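Local coordinates for gram-negative insecticidal protein (Chromobacterium piscinae, PDB 6FBM) that acts as an insecticidal toxin that joins a MACPF region to a beta-tripod region and, like other MACPF proteins, probably acts by forming membrane pores, at residues G27-P32 against K99-S104; Y23-L28 against G168-S173; V455-G460 against Y489-N494. All blocks are in the same frame, centred on the assembly; numbering follows the deposited sequence.

Contact 1 of 3, residues G27-P32 against K99-S104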
loop_
_atom_site.group_PDB
_atom_site.type_symbol
_atom_site.label_atom_id
_atom_site.label_comp_id
_atom_site.label_asym_id
_atom_site.label_seq_id
_atom_site.Cartn_x
_atom_site.Cartn_y
_atom_site.Cartn_z
ATOM N N GLY A 27 -5.547 38.274 -0.346
ATOM C CA GLY A 27 -4.733 37.133 0.092
ATOM C C GLY A 27 -3.728 36.700 -0.964
ATOM O O GLY A 27 -3.015 37.534 -1.528
ATOM N N LEU A 28 -3.654 35.400 -1.240
ATOM C CA LEU A 28 -2.753 34.914 -2.289
ATOM C C LEU A 28 -3.463 34.931 -3.633
ATOM O O LEU A 28 -4.683 35.020 -3.693
ATOM C CB LEU A 28 -2.257 33.506 -1.981
ATOM C CG LEU A 28 -1.618 33.267 -0.609
ATOM C CD1 LEU A 28 -1.208 31.805 -0.546
ATOM C CD2 LEU A 28 -0.423 34.192 -0.316
ATOM N N TYR A 29 -2.685 34.876 -4.708
ATOM C CA TYR A 29 -3.234 34.799 -6.048
ATOM C C TYR A 29 -3.705 33.354 -6.275
ATOM O O TYR A 29 -2.951 32.427 -6.135
ATOM C CB TYR A 29 -2.195 35.205 -7.097
ATOM C CG TYR A 29 -2.659 35.049 -8.530
ATOM C CD1 TYR A 29 -3.324 36.074 -9.181
ATOM C CD2 TYR A 29 -2.438 33.854 -9.230
ATOM C CE1 TYR A 29 -3.757 35.927 -10.493
ATOM C CE2 TYR A 29 -2.882 33.694 -10.531
ATOM C CZ TYR A 29 -3.527 34.728 -11.168
ATOM O OH TYR A 29 -3.963 34.594 -12.474
ATOM N N ALA A 30 -4.981 33.220 -6.615
ATOM C CA ALA A 30 -5.586 31.960 -7.043
ATOM C C ALA A 30 -5.009 30.749 -6.326
ATOM O O ALA A 30 -4.339 29.896 -6.921
ATOM C CB ALA A 30 -5.477 31.796 -8.551
ATOM N N SER A 31 -5.265 30.720 -5.025
ATOM C CA SER A 31 -4.832 29.627 -4.178
ATOM C C SER A 31 -5.989 29.205 -3.285
ATOM O O SER A 31 -6.747 30.053 -2.829
ATOM C CB SER A 31 -3.668 30.062 -3.295
ATOM O OG SER A 31 -3.428 29.105 -2.305
ATOM N N PRO A 32 -6.087 27.896 -2.990
ATOM C CA PRO A 32 -7.044 27.426 -1.981
ATOM C C PRO A 32 -6.793 27.990 -0.590
ATOM O O PRO A 32 -7.712 28.058 0.208
ATOM C CB PRO A 32 -6.814 25.899 -1.978
ATOM C CG PRO A 32 -6.201 25.596 -3.301
ATOM C CD PRO A 32 -5.364 26.776 -3.618
ATOM N N LYS A 99 -5.424 47.121 -6.205
ATOM C CA LYS A 99 -4.254 46.270 -5.987
ATOM C C LYS A 99 -4.653 45.094 -5.099
ATOM O O LYS A 99 -4.815 45.227 -3.877
ATOM C CB LYS A 99 -3.109 47.070 -5.345
ATOM C CG LYS A 99 -2.664 48.263 -6.169
ATOM C CD LYS A 99 -1.677 49.158 -5.436
ATOM C CE LYS A 99 -1.692 50.538 -6.069
ATOM N NZ LYS A 99 -0.767 51.476 -5.372
ATOM N N LEU A 100 -4.802 43.939 -5.744
ATOM C CA LEU A 100 -5.273 42.722 -5.106
ATOM C C LEU A 100 -4.111 41.857 -4.722
ATOM O O LEU A 100 -2.972 42.142 -5.082
ATOM C CB LEU A 100 -6.173 41.949 -6.057
ATOM C CG LEU A 100 -7.381 42.683 -6.640
ATOM C CD1 LEU A 100 -8.102 41.784 -7.624
ATOM C CD2 LEU A 100 -8.321 43.123 -5.529
ATOM N N PHE A 101 -4.412 40.819 -3.962
ATOM C CA PHE A 101 -3.461 39.754 -3.640
ATOM C C PHE A 101 -2.208 40.244 -2.910
ATOM O O PHE A 101 -1.104 39.776 -3.173
ATOM C CB PHE A 101 -3.092 38.963 -4.908
ATOM C CG PHE A 101 -4.268 38.647 -5.777
ATOM C CD1 PHE A 101 -5.398 38.019 -5.246
ATOM C CD2 PHE A 101 -4.269 38.987 -7.117
ATOM C CE1 PHE A 101 -6.495 37.742 -6.044
ATOM C CE2 PHE A 101 -5.371 38.701 -7.925
ATOM C CZ PHE A 101 -6.489 38.085 -7.383
ATOM N N SER A 102 -2.402 41.165 -1.967
ATOM C CA SER A 102 -1.278 41.767 -1.211
ATOM C C SER A 102 -0.485 40.739 -0.402
ATOM O O SER A 102 0.714 40.902 -0.230
ATOM C CB SER A 102 -1.755 42.927 -0.310
ATOM O OG SER A 102 -2.475 43.899 -1.059
ATOM N N ALA A 103 -1.123 39.668 0.062
ATOM C CA ALA A 103 -0.405 38.657 0.841
ATOM C C ALA A 103 0.610 37.859 0.007
ATOM O O ALA A 103 1.566 37.327 0.555
ATOM C CB ALA A 103 -1.391 37.721 1.531
ATOM N N SER A 104 0.433 37.796 -1.311
ATOM C CA SER A 104 1.393 37.102 -2.183
ATOM C C SER A 104 2.744 37.810 -2.264
ATOM O O SER A 104 3.762 37.153 -2.480
ATOM C CB SER A 104 0.826 36.951 -3.582
ATOM O OG SER A 104 0.676 38.238 -4.169
#

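Contact 2 of 3, residues Y23-L28 against G168-S173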
loop_
_atom_site.group_PDB
_atom_site.type_symbol
_atom_site.label_atom_id
_atom_site.label_comp_id
_atom_site.label_asym_id
_atom_site.label_seq_id
_atom_site.Cartn_x
_atom_site.Cartn_y
_atom_site.Cartn_z
ATOM N N TYR A 23 -13.674 34.435 -1.263
ATOM C CA TYR A 23 -12.245 34.558 -1.488
ATOM C C TYR A 23 -11.703 35.809 -0.855
ATOM O O TYR A 23 -12.320 36.870 -0.963
ATOM C CB TYR A 23 -11.921 34.576 -2.955
ATOM C CG TYR A 23 -10.504 34.244 -3.242
ATOM C CD1 TYR A 23 -10.107 32.937 -3.368
ATOM C CD2 TYR A 23 -9.546 35.235 -3.394
ATOM C CE1 TYR A 23 -8.796 32.613 -3.644
ATOM C CE2 TYR A 23 -8.221 34.910 -3.674
ATOM C CZ TYR A 23 -7.855 33.598 -3.799
ATOM O OH TYR A 23 -6.558 33.228 -4.082
ATOM N N ASP A 24 -10.544 35.673 -0.218
ATOM C CA ASP A 24 -9.835 36.812 0.297
ATOM C C ASP A 24 -9.081 37.464 -0.859
ATOM O O ASP A 24 -7.977 37.067 -1.214
ATOM C CB ASP A 24 -8.875 36.403 1.406
ATOM C CG ASP A 24 -8.130 37.585 1.992
ATOM O OD1 ASP A 24 -8.321 38.739 1.518
ATOM O OD2 ASP A 24 -7.332 37.343 2.931
ATOM N N VAL A 25 -9.673 38.513 -1.416
ATOM C CA VAL A 25 -9.083 39.215 -2.554
ATOM C C VAL A 25 -7.787 39.933 -2.210
ATOM O O VAL A 25 -7.051 40.344 -3.106
ATOM C CB VAL A 25 -10.067 40.198 -3.199
ATOM C CG1 VAL A 25 -11.289 39.449 -3.715
ATOM C CG2 VAL A 25 -10.476 41.318 -2.239
ATOM N N ASN A 26 -7.518 40.073 -0.915
ATOM C CA ASN A 26 -6.249 40.614 -0.416
ATOM C C ASN A 26 -5.260 39.536 -0.015
ATOM O O ASN A 26 -4.229 39.862 0.545
ATOM C CB ASN A 26 -6.511 41.583 0.754
ATOM C CG ASN A 26 -7.278 42.817 0.313
ATOM O OD1 ASN A 26 -7.009 43.357 -0.740
ATOM N ND2 ASN A 26 -8.265 43.238 1.096
ATOM N N GLY A 27 -5.547 38.274 -0.346
ATOM C CA GLY A 27 -4.733 37.133 0.092
ATOM C C GLY A 27 -3.728 36.700 -0.964
ATOM O O GLY A 27 -3.015 37.534 -1.528
ATOM N N LEU A 28 -3.654 35.400 -1.240
ATOM C CA LEU A 28 -2.753 34.914 -2.289
ATOM C C LEU A 28 -3.463 34.931 -3.633
ATOM O O LEU A 28 -4.683 35.020 -3.693
ATOM C CB LEU A 28 -2.257 33.506 -1.981
ATOM C CG LEU A 28 -1.618 33.267 -0.609
ATOM C CD1 LEU A 28 -1.208 31.805 -0.546
ATOM C CD2 LEU A 28 -0.423 34.192 -0.316
ATOM N N GLY A 168 -16.608 37.052 2.659
ATOM C CA GLY A 168 -15.787 37.580 1.574
ATOM C C GLY A 168 -16.604 38.467 0.652
ATOM O O GLY A 168 -17.781 38.195 0.414
ATOM N N PRO A 169 -16.002 39.538 0.134
ATOM C CA PRO A 169 -16.739 40.388 -0.800
ATOM C C PRO A 169 -16.897 39.773 -2.198
ATOM O O PRO A 169 -17.799 40.183 -2.943
ATOM C CB PRO A 169 -15.881 41.646 -0.878
ATOM C CG PRO A 169 -14.485 41.150 -0.626
ATOM C CD PRO A 169 -14.605 39.986 0.320
ATOM N N TYR A 170 -16.011 38.828 -2.549
ATOM C CA TYR A 170 -16.075 38.149 -3.825
ATOM C C TYR A 170 -16.054 36.661 -3.589
ATOM O O TYR A 170 -15.546 36.212 -2.575
ATOM C CB TYR A 170 -14.886 38.542 -4.686
ATOM C CG TYR A 170 -15.032 39.872 -5.354
ATOM C CD1 TYR A 170 -14.835 41.060 -4.660
ATOM C CD2 TYR A 170 -15.377 39.944 -6.684
ATOM C CE1 TYR A 170 -14.979 42.280 -5.287
ATOM C CE2 TYR A 170 -15.529 41.167 -7.326
ATOM C CZ TYR A 170 -15.324 42.326 -6.629
ATOM O OH TYR A 170 -15.475 43.507 -7.291
ATOM N N TYR A 171 -16.588 35.909 -4.540
ATOM C CA TYR A 171 -16.568 34.467 -4.492
ATOM C C TYR A 171 -15.993 33.889 -5.782
ATOM O O TYR A 171 -15.925 34.559 -6.807
ATOM C CB TYR A 171 -17.978 33.922 -4.229
ATOM C CG TYR A 171 -18.957 34.173 -5.348
ATOM C CD1 TYR A 171 -19.095 33.269 -6.390
ATOM C CD2 TYR A 171 -19.732 35.332 -5.381
ATOM C CE1 TYR A 171 -19.994 33.499 -7.436
ATOM C CE2 TYR A 171 -20.612 35.578 -6.418
ATOM C CZ TYR A 171 -20.760 34.658 -7.434
ATOM O OH TYR A 171 -21.617 34.888 -8.464
ATOM N N ILE A 172 -15.603 32.623 -5.711
ATOM C CA ILE A 172 -15.023 31.935 -6.844
ATOM C C ILE A 172 -16.137 31.474 -7.763
ATOM O O ILE A 172 -16.898 30.580 -7.435
ATOM C CB ILE A 172 -14.217 30.686 -6.405
ATOM C CG1 ILE A 172 -13.052 31.059 -5.466
ATOM C CG2 ILE A 172 -13.704 29.922 -7.626
ATOM C CD1 ILE A 172 -11.957 31.901 -6.103
ATOM N N SER A 173 -16.212 32.091 -8.925
ATOM C CA SER A 173 -17.215 31.749 -9.933
ATOM C C SER A 173 -16.669 30.895 -11.046
ATOM O O SER A 173 -17.404 30.132 -11.662
ATOM C CB SER A 173 -17.799 33.021 -10.527
ATOM O OG SER A 173 -18.874 32.711 -11.362
#

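Contact 3 of 3, residues V455-G460 against Y489-N494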
loop_
_atom_site.group_PDB
_atom_site.type_symbol
_atom_site.label_atom_id
_atom_site.label_comp_id
_atom_site.label_asym_id
_atom_site.label_seq_id
_atom_site.Cartn_x
_atom_site.Cartn_y
_atom_site.Cartn_z
ATOM N N VAL A 455 35.280 78.171 -11.364
ATOM C CA VAL A 455 36.443 77.904 -10.540
ATOM C C VAL A 455 37.690 78.466 -11.181
ATOM O O VAL A 455 38.521 79.058 -10.492
ATOM C CB VAL A 455 36.635 76.395 -10.325
ATOM C CG1 VAL A 455 37.887 76.115 -9.476
ATOM C CG2 VAL A 455 35.385 75.795 -9.673
ATOM N N TRP A 456 37.819 78.273 -12.503
ATOM C CA TRP A 456 39.084 78.479 -13.221
ATOM C C TRP A 456 38.878 78.334 -14.737
ATOM O O TRP A 456 37.896 77.747 -15.179
ATOM C CB TRP A 456 40.084 77.446 -12.742
ATOM C CG TRP A 456 41.459 77.477 -13.331
ATOM C CD1 TRP A 456 42.509 78.184 -12.875
ATOM C CD2 TRP A 456 41.947 76.709 -14.440
ATOM N NE1 TRP A 456 43.625 77.924 -13.620
ATOM C CE2 TRP A 456 43.306 77.017 -14.591
ATOM C CE3 TRP A 456 41.364 75.786 -15.308
ATOM C CZ2 TRP A 456 44.104 76.447 -15.584
ATOM C CZ3 TRP A 456 42.172 75.210 -16.299
ATOM C CH2 TRP A 456 43.518 75.548 -16.422
ATOM N N TRP A 457 39.773 78.946 -15.503
ATOM C CA TRP A 457 39.923 78.715 -16.939
ATOM C C TRP A 457 41.401 78.822 -17.278
ATOM O O TRP A 457 42.195 79.317 -16.474
ATOM C CB TRP A 457 39.113 79.686 -17.828
ATOM C CG TRP A 457 39.076 81.138 -17.402
ATOM C CD1 TRP A 457 40.051 81.843 -16.744
ATOM C CD2 TRP A 457 38.009 82.071 -17.640
ATOM N NE1 TRP A 457 39.645 83.133 -16.524
ATOM C CE2 TRP A 457 38.398 83.309 -17.063
ATOM C CE3 TRP A 457 36.759 81.984 -18.279
ATOM C CZ2 TRP A 457 37.581 84.448 -17.109
ATOM C CZ3 TRP A 457 35.952 83.103 -18.310
ATOM C CH2 TRP A 457 36.360 84.323 -17.722
ATOM N N ASP A 458 41.766 78.363 -18.467
ATOM C CA ASP A 458 43.169 78.244 -18.834
ATOM C C ASP A 458 43.749 79.478 -19.490
ATOM O O ASP A 458 44.909 79.464 -19.872
ATOM C CB ASP A 458 43.374 77.022 -19.752
ATOM C CG ASP A 458 42.954 77.280 -21.195
ATOM O OD1 ASP A 458 41.804 77.696 -21.402
ATOM O OD2 ASP A 458 43.752 77.044 -22.104
ATOM N N LYS A 459 42.966 80.552 -19.649
ATOM C CA LYS A 459 43.440 81.686 -20.450
ATOM C C LYS A 459 44.721 82.294 -19.859
ATOM O O LYS A 459 44.858 82.429 -18.643
ATOM C CB LYS A 459 42.340 82.690 -20.751
ATOM C CG LYS A 459 41.860 83.532 -19.602
ATOM C CD LYS A 459 40.320 83.702 -19.636
ATOM C CE LYS A 459 39.740 84.338 -20.869
ATOM N NZ LYS A 459 38.404 84.989 -20.548
ATOM N N GLY A 460 45.663 82.579 -20.757
ATOM C CA GLY A 460 47.045 82.869 -20.406
ATOM C C GLY A 460 48.000 81.740 -20.748
ATOM O O GLY A 460 49.174 81.995 -21.032
ATOM N N TYR A 489 35.390 79.890 -23.232
ATOM C CA TYR A 489 35.410 80.906 -22.184
ATOM C C TYR A 489 34.083 81.630 -22.029
ATOM O O TYR A 489 34.065 82.746 -21.516
ATOM C CB TYR A 489 36.522 81.926 -22.444
ATOM C CG TYR A 489 37.915 81.358 -22.566
ATOM C CD1 TYR A 489 38.425 80.524 -21.592
ATOM C CD2 TYR A 489 38.744 81.680 -23.646
ATOM C CE1 TYR A 489 39.722 79.993 -21.694
ATOM C CE2 TYR A 489 40.032 81.155 -23.759
ATOM C CZ TYR A 489 40.513 80.313 -22.766
ATOM O OH TYR A 489 41.784 79.796 -22.851
ATOM N N ASN A 490 32.982 81.000 -22.422
ATOM C CA ASN A 490 31.672 81.622 -22.279
ATOM C C ASN A 490 31.380 81.873 -20.793
ATOM O O ASN A 490 31.611 80.989 -19.971
ATOM C CB ASN A 490 30.553 80.749 -22.884
ATOM C CG ASN A 490 30.755 80.443 -24.352
ATOM O OD1 ASN A 490 31.620 81.002 -25.005
ATOM N ND2 ASN A 490 29.975 79.512 -24.863
ATOM N N ASN A 491 30.859 83.068 -20.475
ATOM C CA ASN A 491 30.684 83.547 -19.093
ATOM C C ASN A 491 29.404 84.391 -18.982
ATOM O O ASN A 491 29.448 85.584 -19.268
ATOM C CB ASN A 491 31.921 84.372 -18.691
ATOM C CG ASN A 491 31.896 84.855 -17.233
ATOM O OD1 ASN A 491 30.985 84.558 -16.462
ATOM N ND2 ASN A 491 32.923 85.607 -16.856
ATOM N N PRO A 492 28.264 83.829 -18.569
ATOM C CA PRO A 492 28.095 82.429 -18.168
ATOM C C PRO A 492 27.940 81.495 -19.375
ATOM O O PRO A 492 27.687 81.976 -20.486
ATOM C CB PRO A 492 26.788 82.458 -17.379
ATOM C CG PRO A 492 25.996 83.556 -18.017
ATOM C CD PRO A 492 26.964 84.515 -18.686
ATOM N N PRO A 493 28.090 80.168 -19.166
ATOM C CA PRO A 493 27.882 79.229 -20.263
ATOM C C PRO A 493 26.440 79.231 -20.780
ATOM O O PRO A 493 25.508 79.403 -20.010
ATOM C CB PRO A 493 28.247 77.874 -19.637
ATOM C CG PRO A 493 29.194 78.214 -18.541
ATOM C CD PRO A 493 28.628 79.478 -17.975
ATOM N N ASN A 494 26.292 79.058 -22.083
ATOM C CA ASN A 494 24.983 79.077 -22.736
ATOM C C ASN A 494 24.352 77.700 -22.734
ATOM O O ASN A 494 25.008 76.727 -22.380
ATOM C CB ASN A 494 25.100 79.581 -24.182
ATOM C CG ASN A 494 26.019 78.739 -25.023
ATOM O OD1 ASN A 494 25.939 77.507 -25.032
ATOM N ND2 ASN A 494 26.915 79.412 -25.732
HETATM O O HOH W 1 35.415 84.971 -21.376
#

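Contact 1 of 3, residues G27-P32 against K99-S104
Tyr29 drives the edge of its ring into one face of the Phe101 ring, a T-shaped pair with centroids 5.3 Å apart and planes at 84°. The touching corner is Tyr29 CD1, 3.6 Å from Phe101 CE2. Tyr29 CA lies over the same face and makes a CH-pi contact, 4.2 Å from the centroid of the Phe101 ring, while Leu100 CB covers the opposite face, so the phenyl ring is clamped between its own chain neighbour and the loop. Tyr29 CG stands anti to the backbone N (chi1 176°), which carries the ring past Phe101 and leaves the hydroxyl to bond Asp274; Arg125 adds a cation-pi contact. This is the close-fitting, buried part.

The backbone joint beside it is looser in its bonding. Gly27 O receives two weak hydrogen bonds, from Ala103 N at 3.3 Å and from Ser104 N at 3.5 Å, neither of them straight, and Phe101 CA comes to 3.1 Å from the same Gly27 O in a CA-H...O contact. Phe101 O is gripped more firmly: Ser104 OG donates to Phe101 O over 2.6 Å, in the carbonyl plane, and Ser104 N bonds to it as well, which ties down the turn leading into the helix. Toward the more open side, Leu28 CD2 meets Ala103 CB at 4.1 Å, an ordinary van der Waals distance, both residues being partly exposed.

Backbone bonds from Phe101 to Val25 and from Ala103 to Asn26 extend the joint, and Met88 of helix 81-88 flanks Phe101 and Ser104. A loop carbonyl set against the N-H groups of a first helical turn, with an aromatic T-pair next to it, is how the loop between strands 21-23 and 35-39 docks on the start of helix 102-108 in the MACPF region.

Contact 2 of 3, residues Y23-L28 against G168-S173
Strand 21-23 runs along strand 170-177 in the large curled antiparallel sheet of the MACPF region, and the contact forms where the 23-28 segment leaves that sheet. Tyr23 N donates to Tyr170 O over 2.9 Å at 153°. Beside this bond the Tyr23 ring crosses Ile172 at a slant, its CD1 3.5 Å from Ile172 CD1, and Phe275 meets the same tyrosine ring edge to face. Val25 packs on the other flank: its CG1 sits 3.8 Å from Tyr170 CB, and its CG2 is 4.3 Å from Pro169 CG. With chi1 at -61°, CG1 lies beside the backbone N and is the branch turned onto Tyr170.

Val25 sits in a type I turn from Asp24 to Gly27, which also holds an Asx turn in which Asp24 OD1 accepts from Asn26 N at 2.9 Å. Tyr23 OH donates to Leu28 O over 2.6 Å, from well above the carbonyl plane, and also bonds Ser31 N. The buried hydroxyl is bonded by the loop that follows it in the chain, so one tyrosine takes part in the sheet bond, the apolar packing and the loop's polar contacts.

Contact 3 of 3, residues V455-G460 against Y489-N494
Tyr489 and Asp458 supply the direct polar link: Tyr489 OH donates to Asp458 OD1 over 2.6 Å, approaching 48° out of the carboxylate plane. Asp458 OD1 also accepts from Val467 N, so two donors grip this oxygen and hold the carboxylate in place. A bridging water adds a second polar path, donating to Tyr489 O at 2.6 Å and weakly accepting from Lys459 NZ at 3.1 Å.

Packing on the tyrosine ring is of two sorts. Lys459 folds back along it, running the opposite way, and lays CE over one face, 4.0 Å from the Tyr489 centroid and 14° off the normal, a CH-pi contact. Trp457 comes obliquely, its CB 3.9 Å from Tyr489 CD1, with the planes of the indole five-membered ring and the phenol nearly perpendicular. Asn491 makes a separate amide-on-indole contact, its ND2 3.8 Å from Trp457 CH2 and the planes 75° apart.

The contact lies at the surface, joining the end of strand 450-457 to the loop between strand 484-486 and helix 495-500, whose N-cap is Asn494. The central strand of this three-stranded antiparallel sheet, 468-473, lies alongside, with Ser468 touching both Trp457 and Tyr489, and Trp470 touching Asn491.

How the contacts relate
Contacts 1 and 2 adjoin, their centres 8 Å apart, and share Gly27 and Leu28: one loop after strand 21-23 reaches strand 170-177 with its start and helix 102-108 with its next residues. Both thus anchor the same loop to a helix start and a sheet strand. Along the chain they start from the same stretch, and both close before contact 3 opens. Contact 3 lies about 61 Å from contact 1 and 67 Å from contact 2 between centres, across the chain's centre. It belongs to a separate small sheet in the C-terminal part, consistent with an elongated toxin built from two distinct regions.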